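Local coordinates for UDP-N-Acetylglucosamine 2-Epimerase (Thermus thermophilus, PDB 1V4V), which probably interconverts UDP-N-acetylglucosamine and UDP-N-acetylmannosamine by epimerisation at C2 of the sugar, at residues V203-R208 with Q219-V224. Numbering follows the deposited sequence. Where two conformers were deposited one is given.
Sequences VTMHRR and QALKRV
V203 meets L221 through one methyl each: CG1 of V203 stands 3.7 Å from CD1 of L221, and the two side chains run past one another in opposite directions. The valine chi1 of 175° places CG1, the branch that touches L221, anti to the backbone N. At the CA atoms the same pair is 9.1 Å apart, a gap bridged by side chains alone. T204 has its CB turned from the helix; its OG1 bonds weakly back to V203 O. Selenomethionine M205 again faces the helix. In one of its two conformers it comes end-on to the leucine, bringing its terminal methyl CE to 3.5 Å from L221 CD1, with SE behind it at 4.1 Å from that same CD1; in this conformer a bend about the CG-SE bond (chi3 -74°) directs CE there. L221 CD1 thus serves both partners, and all three residues are buried, although the segments bury just 110 Å² between them. Topologically, the contact is where helix 214-227 packs against the last residue of strand 200-203 and the loop that follows, within the first half of a beta-alpha-beta crossover to parallel strand 232-236 in one of the two Rossmann-like domains of this GT-B fold. L214 and L217 of the same helix also touch M205. Past M205 the loop diverges from helix segment 219-224: H206 N and R207 N bond to the two carboxylate oxygens of D281, OD2 and OD1 respectively, while the H206 ring stacks with H238. R207 NE forms a salt bridge with E209.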
loop_
_atom_site.group_PDB
_atom_site.type_symbol
_atom_site.label_atom_id
_atom_site.label_comp_id
_atom_site.label_asym_id
_atom_site.label_seq_id
_atom_site.Cartn_x
_atom_site.Cartn_y
_atom_site.Cartn_z
ATOM N N VAL A 203 -18.991 34.055 18.347
ATOM C CA VAL A 203 -19.058 34.528 16.970
ATOM C C VAL A 203 -17.717 34.371 16.276
ATOM O O VAL A 203 -16.665 34.648 16.865
ATOM C CB VAL A 203 -19.469 36.016 16.899
ATOM C CG1 VAL A 203 -19.405 36.501 15.458
ATOM C CG2 VAL A 203 -20.876 36.207 17.453
ATOM N N THR A 204 -17.775 33.934 15.021
ATOM C CA THR A 204 -16.586 33.736 14.197
ATOM C C THR A 204 -16.897 34.027 12.717
ATOM O O THR A 204 -17.820 33.449 12.130
ATOM C CB THR A 204 -16.046 32.286 14.348
ATOM O OG1 THR A 204 -14.928 32.288 15.244
ATOM C CG2 THR A 204 -15.636 31.694 13.008
HETATM N N MSE A 205 -16.161 34.964 12.125
HETATM C CA MSE A 205 -16.341 35.303 10.699
HETATM C C MSE A 205 -14.969 35.467 10.068
HETATM O O MSE A 205 -14.201 36.350 10.467
HETATM C CB MSE A 205 -17.120 36.627 10.606
HETATM C CG MSE A 205 -18.622 36.532 10.979
HETATM SE SE MSE A 205 -19.643 38.021 10.302
HETATM C CE MSE A 205 -19.012 39.315 11.531
ATOM N N HIS A 206 -14.641 34.621 9.099
ATOM C CA HIS A 206 -13.340 34.712 8.436
ATOM C C HIS A 206 -13.256 34.063 7.055
ATOM O O HIS A 206 -12.162 33.946 6.502
ATOM C CB HIS A 206 -12.233 34.113 9.309
ATOM C CG HIS A 206 -12.345 32.630 9.490
ATOM N ND1 HIS A 206 -11.451 31.741 8.933
ATOM C CD2 HIS A 206 -13.250 31.880 10.162
ATOM C CE1 HIS A 206 -11.799 30.507 9.256
ATOM N NE2 HIS A 206 -12.887 30.564 10.003
ATOM N N ARG A 207 -14.388 33.643 6.500
ATOM C CA ARG A 207 -14.386 33.046 5.173
ATOM C C ARG A 207 -13.964 34.158 4.219
ATOM O O ARG A 207 -14.622 35.193 4.132
ATOM C CB ARG A 207 -15.784 32.530 4.821
ATOM C CG ARG A 207 -15.831 31.695 3.551
ATOM C CD ARG A 207 -17.219 31.118 3.311
ATOM N NE ARG A 207 -17.243 30.249 2.136
ATOM C CZ ARG A 207 -16.551 29.119 2.021
ATOM N NH1 ARG A 207 -15.772 28.709 3.012
ATOM N NH2 ARG A 207 -16.637 28.397 0.911
ATOM N N ARG A 208 -12.868 33.944 3.502
ATOM C CA ARG A 208 -12.357 34.958 2.591
ATOM C C ARG A 208 -13.384 35.542 1.627
ATOM O O ARG A 208 -13.350 36.737 1.348
ATOM C CB ARG A 208 -11.172 34.420 1.789
ATOM C CG ARG A 208 -10.350 35.538 1.179
ATOM C CD ARG A 208 -9.559 35.096 -0.036
ATOM N NE ARG A 208 -8.829 36.218 -0.621
ATOM C CZ ARG A 208 -9.392 37.367 -0.987
ATOM N NH1 ARG A 208 -10.696 37.554 -0.832
ATOM N NH2 ARG A 208 -8.649 38.336 -1.505
ATOM N N GLN A 219 -22.839 44.694 11.164
ATOM C CA GLN A 219 -23.946 45.568 11.544
ATOM C C GLN A 219 -25.154 44.732 11.948
ATOM O O GLN A 219 -25.876 45.081 12.879
ATOM C CB GLN A 219 -24.339 46.496 10.389
ATOM C CG GLN A 219 -23.302 47.553 10.027
ATOM C CD GLN A 219 -23.223 48.688 11.039
ATOM O OE1 GLN A 219 -24.022 48.765 11.980
ATOM N NE2 GLN A 219 -22.256 49.583 10.842
ATOM N N ALA A 220 -25.377 43.629 11.240
ATOM C CA ALA A 220 -26.503 42.760 11.554
ATOM C C ALA A 220 -26.285 42.150 12.939
ATOM O O ALA A 220 -27.217 42.052 13.743
ATOM C CB ALA A 220 -26.631 41.649 10.500
ATOM N N LEU A 221 -25.051 41.747 13.222
ATOM C CA LEU A 221 -24.744 41.149 14.517
ATOM C C LEU A 221 -24.854 42.201 15.625
ATOM O O LEU A 221 -25.200 41.884 16.763
ATOM C CB LEU A 221 -23.344 40.527 14.498
ATOM C CG LEU A 221 -23.187 39.327 13.555
ATOM C CD1 LEU A 221 -21.782 38.774 13.665
ATOM C CD2 LEU A 221 -24.207 38.250 13.902
ATOM N N LYS A 222 -24.559 43.454 15.286
ATOM C CA LYS A 222 -24.674 44.536 16.257
ATOM C C LYS A 222 -26.154 44.660 16.629
ATOM O O LYS A 222 -26.496 44.842 17.800
ATOM C CB LYS A 222 -24.167 45.853 15.658
ATOM C CG LYS A 222 -24.383 47.063 16.569
ATOM C CD LYS A 222 -23.866 48.346 15.928
ATOM C CE LYS A 222 -24.103 49.548 16.830
ATOM N NZ LYS A 222 -23.773 50.837 16.149
ATOM N N ARG A 223 -27.034 44.555 15.632
ATOM C CA ARG A 223 -28.473 44.633 15.887
ATOM C C ARG A 223 -28.908 43.497 16.803
ATOM O O ARG A 223 -29.743 43.684 17.693
ATOM C CB ARG A 223 -29.279 44.537 14.586
ATOM C CG ARG A 223 -29.312 45.796 13.750
ATOM C CD ARG A 223 -30.215 45.598 12.534
ATOM N NE ARG A 223 -31.633 45.558 12.892
ATOM C CZ ARG A 223 -32.597 45.169 12.063
ATOM N NH1 ARG A 223 -32.298 44.776 10.832
ATOM N NH2 ARG A 223 -33.863 45.183 12.456
ATOM N N VAL A 224 -28.355 42.309 16.572
ATOM C CA VAL A 224 -28.694 41.159 17.401
ATOM C C VAL A 224 -28.260 41.435 18.844
ATOM O O VAL A 224 -29.025 41.227 19.787
ATOM C CB VAL A 224 -27.987 39.867 16.904
ATOM C CG1 VAL A 224 -28.261 38.718 17.870
ATOM C CG2 VAL A 224 -28.484 39.506 15.500
#